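Local coordinates for V-type ATPase 116 kDa subunit (Meiothermus ruber, PDB 3RRK), which probably serves, as the cytoplasmic N-terminal domain of subunit I, in linking the ATPase sector to the proton-translocating membrane part of a rotary V-type ATPase, at residues L49-E58 against Y274-A282; T124-L135 against E212-G220. All coordinates share one frame; numbering follows the deposited sequence.

Contact 1: residues L49-E58 against Y274-A282; sequences LGEYRLSPTE and YKAVADMAA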
# COMPACT_ATOMS: atom_id res chain seq x y z
N LEU A 49 -36.46 16.88 -1.39
CA LEU A 49 -35.69 15.66 -1.21
C LEU A 49 -34.97 15.66 0.13
O LEU A 49 -34.53 14.62 0.61
CB LEU A 49 -34.68 15.50 -2.34
CG LEU A 49 -35.39 15.47 -3.70
CD1 LEU A 49 -34.41 15.58 -4.87
CD2 LEU A 49 -36.25 14.22 -3.81
N GLY A 50 -34.86 16.84 0.73
CA GLY A 50 -34.25 16.99 2.05
C GLY A 50 -34.72 15.95 3.04
O GLY A 50 -33.93 15.43 3.82
N GLU A 51 -36.01 15.64 3.01
CA GLU A 51 -36.60 14.63 3.87
C GLU A 51 -35.93 13.25 3.77
O GLU A 51 -35.96 12.47 4.72
CB GLU A 51 -38.09 14.50 3.56
CG GLU A 51 -38.68 13.14 3.86
CD GLU A 51 -39.96 12.89 3.09
OE1 GLU A 51 -40.20 13.61 2.09
OE2 GLU A 51 -40.73 11.99 3.47
N TYR A 52 -35.33 12.95 2.62
CA TYR A 52 -34.67 11.66 2.43
C TYR A 52 -33.20 11.68 2.90
O TYR A 52 -32.38 10.88 2.46
CB TYR A 52 -34.79 11.22 0.98
CG TYR A 52 -36.24 11.06 0.56
CD1 TYR A 52 -36.95 9.91 0.88
CD2 TYR A 52 -36.90 12.07 -0.14
CE1 TYR A 52 -38.27 9.75 0.51
CE2 TYR A 52 -38.23 11.92 -0.51
CZ TYR A 52 -38.91 10.76 -0.18
OH TYR A 52 -40.24 10.61 -0.54
N ARG A 53 -32.92 12.60 3.82
CA ARG A 53 -31.61 12.79 4.44
C ARG A 53 -31.32 11.62 5.38
O ARG A 53 -32.16 11.27 6.20
CB ARG A 53 -31.67 14.09 5.23
CG ARG A 53 -30.42 14.49 5.98
CD ARG A 53 -30.77 15.62 6.94
NE ARG A 53 -29.62 16.42 7.35
CZ ARG A 53 -28.83 16.14 8.39
NH1 ARG A 53 -29.06 15.06 9.12
NH2 ARG A 53 -27.81 16.94 8.69
N LEU A 54 -30.14 11.02 5.25
CA LEU A 54 -29.75 9.87 6.08
C LEU A 54 -29.78 10.20 7.56
O LEU A 54 -29.30 11.27 7.96
CB LEU A 54 -28.34 9.41 5.72
CG LEU A 54 -28.08 8.83 4.33
CD1 LEU A 54 -26.62 8.51 4.17
CD2 LEU A 54 -28.91 7.58 4.11
N SER A 55 -30.31 9.29 8.39
CA SER A 55 -30.27 9.47 9.85
C SER A 55 -28.87 9.22 10.41
O SER A 55 -28.05 8.57 9.77
CB SER A 55 -31.30 8.55 10.55
OG SER A 55 -30.99 7.17 10.40
N PRO A 56 -28.59 9.75 11.61
CA PRO A 56 -27.29 9.45 12.23
C PRO A 56 -27.04 7.97 12.17
O PRO A 56 -25.94 7.52 11.87
CB PRO A 56 -27.49 9.90 13.67
CG PRO A 56 -28.50 11.03 13.57
CD PRO A 56 -29.36 10.74 12.37
N THR A 57 -28.09 7.21 12.42
CA THR A 57 -28.02 5.76 12.33
C THR A 57 -27.63 5.23 10.95
O THR A 57 -26.77 4.36 10.84
CB THR A 57 -29.31 5.13 12.84
OG1 THR A 57 -29.39 5.33 14.26
CG2 THR A 57 -29.34 3.65 12.55
N GLU A 58 -28.25 5.75 9.90
CA GLU A 58 -27.88 5.33 8.55
C GLU A 58 -26.47 5.79 8.12
O GLU A 58 -25.77 5.07 7.39
CB GLU A 58 -28.93 5.78 7.55
CG GLU A 58 -30.21 4.97 7.61
CD GLU A 58 -31.46 5.81 7.39
OE1 GLU A 58 -31.38 7.05 7.52
OE2 GLU A 58 -32.52 5.22 7.11
N TYR A 274 -26.27 3.76 -0.29
CA TYR A 274 -26.35 4.76 0.77
C TYR A 274 -26.01 6.14 0.27
O TYR A 274 -26.69 7.10 0.61
CB TYR A 274 -25.43 4.40 1.94
CG TYR A 274 -26.06 3.47 2.94
CD1 TYR A 274 -26.66 3.95 4.09
CD2 TYR A 274 -26.05 2.11 2.72
CE1 TYR A 274 -27.24 3.09 5.00
CE2 TYR A 274 -26.62 1.24 3.62
CZ TYR A 274 -27.22 1.73 4.76
OH TYR A 274 -27.77 0.84 5.65
N LYS A 275 -24.94 6.26 -0.50
CA LYS A 275 -24.54 7.57 -1.01
C LYS A 275 -25.63 8.15 -1.93
O LYS A 275 -26.04 9.31 -1.77
CB LYS A 275 -23.17 7.53 -1.71
CG LYS A 275 -21.98 7.46 -0.75
CD LYS A 275 -20.68 7.96 -1.40
CE LYS A 275 -19.43 7.63 -0.59
NZ LYS A 275 -19.18 8.52 0.60
N ALA A 276 -26.11 7.35 -2.88
CA ALA A 276 -27.16 7.78 -3.80
C ALA A 276 -28.27 8.52 -3.07
O ALA A 276 -28.62 9.65 -3.40
CB ALA A 276 -27.74 6.57 -4.54
N VAL A 277 -28.82 7.85 -2.06
CA VAL A 277 -29.82 8.47 -1.22
C VAL A 277 -29.35 9.80 -0.64
O VAL A 277 -30.10 10.78 -0.65
CB VAL A 277 -30.20 7.53 -0.07
CG1 VAL A 277 -31.20 8.20 0.86
CG2 VAL A 277 -30.75 6.22 -0.63
N ALA A 278 -28.12 9.83 -0.14
CA ALA A 278 -27.60 11.04 0.51
C ALA A 278 -27.40 12.18 -0.48
O ALA A 278 -27.73 13.33 -0.19
CB ALA A 278 -26.30 10.74 1.25
N ASP A 279 -26.85 11.85 -1.65
CA ASP A 279 -26.60 12.84 -2.69
C ASP A 279 -27.91 13.38 -3.24
O ASP A 279 -28.09 14.59 -3.38
CB ASP A 279 -25.79 12.23 -3.83
CG ASP A 279 -24.42 11.75 -3.38
OD1 ASP A 279 -24.00 12.10 -2.25
OD2 ASP A 279 -23.78 11.03 -4.17
N MET A 280 -28.82 12.48 -3.55
CA MET A 280 -30.16 12.85 -3.94
C MET A 280 -30.77 13.84 -2.96
O MET A 280 -31.18 14.92 -3.35
CB MET A 280 -31.03 11.60 -4.03
CG MET A 280 -32.47 11.86 -4.36
SD MET A 280 -33.33 10.29 -4.44
CE MET A 280 -32.41 9.50 -5.74
N ALA A 281 -30.81 13.47 -1.68
CA ALA A 281 -31.36 14.35 -0.64
C ALA A 281 -30.60 15.66 -0.52
O ALA A 281 -31.12 16.64 0.01
CB ALA A 281 -31.39 13.63 0.71
N ALA A 282 -29.37 15.68 -1.02
CA ALA A 282 -28.53 16.88 -0.94
C ALA A 282 -28.74 17.78 -2.15
O ALA A 282 -27.95 18.69 -2.40
CB ALA A 282 -27.05 16.48 -0.81
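Leu54 places its CG trans to its own carbonyl carbon (chi1 -66°) and runs on extended, which spreads its two methyls over the helix that holds 274-282; Val277, with CG1 trans to the backbone N (chi1 177°), directs that branch at one of them, CD2. The branches make a slanting crossing, Leu54 CD2 lying 4.0 Å from Val277 CG1, while Leu54 CD1 rests 3.7 Å from Ala278 CB. At Ala281 the chain comes close: the CA atoms of Leu49 and Ala281 are 4.6 Å apart, and Ala281 CB faces the carbonyl oxygens of Leu49 and Tyr52. Leu49 reaches past it, CD1 standing 4.2 Å from Met280 CG. At the other end the Tyr274 ring lies beside Glu58, CE1 being 4.1 Å from Glu58 CB, and its hydroxyl is hydrogen-bonded to Glu61. No hydrogen bond joins the two segments, so apolar packing carries the contact. The polar order is local: Ser55 N gives a nearly straight bond (174°) to Glu58 OE1, 2.6 Å away, and Glu58 N returns one of 3.1 Å to Ser55 OG. These reciprocal bonds form a capping box that starts helix 56-79, just where the linker that follows strand 41-44 of the four-stranded sheet has run antiparallel along the last turns of helix 224-281.

Contact 2: residues T124-L135 against E212-G220; sequences TIELFGKAAEKL and ELRFPGAYG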
# COMPACT_ATOMS: atom_id res chain seq x y z
N THR A 124 18.15 -5.87 0.30
CA THR A 124 19.24 -5.12 0.91
C THR A 124 20.51 -5.96 0.98
O THR A 124 21.59 -5.54 0.57
CB THR A 124 18.90 -4.74 2.35
OG1 THR A 124 17.72 -3.93 2.37
CG2 THR A 124 20.03 -3.98 2.96
N ILE A 125 20.36 -7.17 1.51
CA ILE A 125 21.47 -8.08 1.58
C ILE A 125 22.02 -8.39 0.19
O ILE A 125 23.22 -8.63 0.04
CB ILE A 125 21.07 -9.37 2.33
CG1 ILE A 125 20.89 -9.06 3.82
CG2 ILE A 125 22.11 -10.46 2.12
CD1 ILE A 125 20.19 -10.16 4.60
N GLU A 126 21.16 -8.39 -0.82
CA GLU A 126 21.58 -8.65 -2.19
C GLU A 126 22.45 -7.53 -2.74
O GLU A 126 23.46 -7.76 -3.40
CB GLU A 126 20.38 -8.80 -3.12
CG GLU A 126 19.65 -10.12 -3.02
CD GLU A 126 18.85 -10.41 -4.27
OE1 GLU A 126 19.37 -10.13 -5.38
OE2 GLU A 126 17.70 -10.90 -4.14
N LEU A 127 22.04 -6.31 -2.45
CA LEU A 127 22.78 -5.14 -2.89
C LEU A 127 24.08 -4.94 -2.11
O LEU A 127 25.14 -4.81 -2.71
CB LEU A 127 21.88 -3.92 -2.75
CG LEU A 127 20.90 -3.79 -3.92
CD1 LEU A 127 19.90 -2.70 -3.65
CD2 LEU A 127 21.68 -3.51 -5.17
N PHE A 128 23.99 -4.91 -0.78
CA PHE A 128 25.13 -4.58 0.07
C PHE A 128 25.93 -5.76 0.64
O PHE A 128 26.96 -5.58 1.29
CB PHE A 128 24.68 -3.67 1.19
CG PHE A 128 24.02 -2.42 0.73
CD1 PHE A 128 24.74 -1.25 0.63
CD2 PHE A 128 22.68 -2.42 0.39
CE1 PHE A 128 24.13 -0.08 0.19
CE2 PHE A 128 22.06 -1.26 -0.06
CZ PHE A 128 22.79 -0.09 -0.16
N GLY A 129 25.47 -6.98 0.40
CA GLY A 129 26.11 -8.16 0.94
C GLY A 129 27.62 -8.25 0.81
O GLY A 129 28.33 -8.19 1.81
N LYS A 130 28.11 -8.42 -0.42
CA LYS A 130 29.54 -8.59 -0.63
C LYS A 130 30.34 -7.38 -0.17
O LYS A 130 31.44 -7.52 0.34
CB LYS A 130 29.86 -8.92 -2.09
CG LYS A 130 29.40 -10.31 -2.51
CD LYS A 130 29.94 -11.40 -1.58
CE LYS A 130 29.17 -12.72 -1.77
NZ LYS A 130 29.78 -13.88 -1.05
N ALA A 131 29.77 -6.19 -0.34
CA ALA A 131 30.45 -4.97 0.08
C ALA A 131 30.69 -4.98 1.58
O ALA A 131 31.80 -4.69 2.04
CB ALA A 131 29.64 -3.75 -0.32
N ALA A 132 29.66 -5.31 2.35
CA ALA A 132 29.78 -5.38 3.80
C ALA A 132 30.77 -6.46 4.27
O ALA A 132 31.47 -6.29 5.27
CB ALA A 132 28.42 -5.59 4.43
N GLU A 133 30.82 -7.57 3.54
CA GLU A 133 31.76 -8.64 3.87
C GLU A 133 33.18 -8.12 3.69
O GLU A 133 34.00 -8.19 4.61
CB GLU A 133 31.52 -9.86 2.98
CG GLU A 133 32.53 -10.96 3.15
CD GLU A 133 32.16 -12.21 2.38
OE1 GLU A 133 30.95 -12.49 2.23
OE2 GLU A 133 33.08 -12.93 1.92
N LYS A 134 33.45 -7.56 2.52
CA LYS A 134 34.77 -7.04 2.19
C LYS A 134 35.25 -6.01 3.21
O LYS A 134 36.33 -6.14 3.78
CB LYS A 134 34.79 -6.44 0.78
CG LYS A 134 34.45 -7.41 -0.36
CD LYS A 134 35.13 -8.74 -0.18
CE LYS A 134 34.96 -9.61 -1.40
NZ LYS A 134 35.72 -9.10 -2.57
N LEU A 135 34.43 -4.98 3.42
CA LEU A 135 34.78 -3.86 4.29
C LEU A 135 35.00 -4.28 5.73
O LEU A 135 35.93 -3.81 6.38
CB LEU A 135 33.68 -2.81 4.24
CG LEU A 135 33.53 -2.11 2.90
CD1 LEU A 135 32.21 -1.35 2.84
CD2 LEU A 135 34.71 -1.19 2.66
N GLU A 212 31.05 8.56 2.12
CA GLU A 212 30.90 7.35 2.91
C GLU A 212 29.74 6.50 2.38
O GLU A 212 28.68 7.01 2.03
CB GLU A 212 30.69 7.66 4.39
CG GLU A 212 30.14 6.48 5.14
CD GLU A 212 30.35 6.57 6.64
OE1 GLU A 212 30.81 7.63 7.13
OE2 GLU A 212 30.05 5.55 7.32
N LEU A 213 29.98 5.20 2.29
CA LEU A 213 28.94 4.27 1.88
C LEU A 213 28.03 4.05 3.08
O LEU A 213 28.49 3.65 4.15
CB LEU A 213 29.55 2.95 1.41
CG LEU A 213 28.64 1.74 1.22
CD1 LEU A 213 27.46 2.07 0.30
CD2 LEU A 213 29.44 0.55 0.69
N ARG A 214 26.75 4.35 2.91
CA ARG A 214 25.77 4.16 3.95
C ARG A 214 25.12 2.81 3.72
O ARG A 214 24.94 2.38 2.59
CB ARG A 214 24.71 5.26 3.91
CG ARG A 214 25.24 6.68 4.07
CD ARG A 214 25.70 6.96 5.50
NE ARG A 214 26.53 8.17 5.57
CZ ARG A 214 27.06 8.66 6.68
NH1 ARG A 214 26.87 8.05 7.85
NH2 ARG A 214 27.80 9.76 6.64
N PHE A 215 24.79 2.13 4.81
CA PHE A 215 24.01 0.91 4.70
C PHE A 215 22.62 1.24 5.16
O PHE A 215 22.45 1.95 6.14
CB PHE A 215 24.64 -0.20 5.52
CG PHE A 215 25.88 -0.73 4.90
CD1 PHE A 215 25.84 -1.77 3.99
CD2 PHE A 215 27.10 -0.14 5.18
CE1 PHE A 215 26.98 -2.25 3.39
CE2 PHE A 215 28.26 -0.62 4.60
CZ PHE A 215 28.19 -1.68 3.69
N PRO A 216 21.62 0.76 4.42
CA PRO A 216 20.24 1.14 4.66
C PRO A 216 19.73 0.54 5.95
O PRO A 216 20.30 -0.45 6.43
CB PRO A 216 19.51 0.50 3.48
CG PRO A 216 20.33 -0.70 3.15
CD PRO A 216 21.74 -0.26 3.36
N GLY A 217 18.69 1.13 6.52
CA GLY A 217 18.00 0.57 7.67
C GLY A 217 18.85 0.44 8.90
O GLY A 217 19.79 1.21 9.11
N ALA A 218 18.52 -0.55 9.73
CA ALA A 218 19.24 -0.82 10.96
C ALA A 218 20.76 -0.89 10.75
O ALA A 218 21.52 -0.43 11.60
CB ALA A 218 18.74 -2.11 11.60
N TYR A 219 21.21 -1.43 9.62
CA TYR A 219 22.65 -1.61 9.40
C TYR A 219 23.44 -0.32 9.48
O TYR A 219 24.64 -0.34 9.70
CB TYR A 219 22.93 -2.27 8.05
CG TYR A 219 22.24 -3.59 7.88
CD1 TYR A 219 22.72 -4.73 8.53
CD2 TYR A 219 21.10 -3.71 7.10
CE1 TYR A 219 22.08 -5.94 8.40
CE2 TYR A 219 20.46 -4.91 6.96
CZ TYR A 219 20.95 -6.03 7.61
OH TYR A 219 20.31 -7.23 7.47
N GLY A 220 22.76 0.81 9.25
CA GLY A 220 23.43 2.09 9.16
C GLY A 220 24.24 2.41 10.40
O GLY A 220 25.41 2.80 10.31
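Leu213 meets the helix first, its two methyls dividing the work: CD1 sits at the edge of the Phe128 ring, 4.0 Å from CE1, and CD2 lies equally far, 4.0 Å, from Leu135 CD1. Arg214 directs its CB away from the helix, while its backbone O approaches Phe128 CE1. Phe215 then slides past Phe128 in the opposing direction. The ring centroids are 5.4 Å apart with planes at 58°, an oblique pair. With CG trans to its carbonyl carbon (chi1 -72°), Phe215 brings CE1 to 3.8 Å from Ala132 CB, and Leu135 CD1 stands at its ring edge. Here the loop that leads into helix 224-281 is laid along helix 94-138, and Met231 of the former helix also touches Phe215, which is therefore wedged between two helices of the elongated domain. Pro216 supplies a CH-pi contact: its CD is 3.6 Å from the Phe128 ring centroid and 14° off the normal, over one face. Pro216 CG also meets Thr124 CG2, while Thr124 OG1 bonds back to Glu120 O. Finally Tyr219 crosses Ile125 at about a right angle, its OH 4.1 Å from Ile125 CD1, and its side chain also touches Arg230 and Met231.

How the contacts relate
Contacts 1 and 2 lie on opposite sides of the chain's centre, with their own centres about 57 Å apart and no touch between them. Contact 2 is nested in sequence inside the loop that contact 1 closes. Both are partly buried, with five of eleven touching residues buried in contact 2 against three in contact 1, and neither has a hydrogen bond across it. Helix 224-281 relates them: its last turns form one side of contact 1, whereas its early part touches the loop of contact 2. Their chemistry differs accordingly. Aliphatic groups and two alanines lead in contact 1, with tyrosines contributing, beside the four-stranded sheet; aromatic rings and proline predominate in contact 2, near strand 148-155.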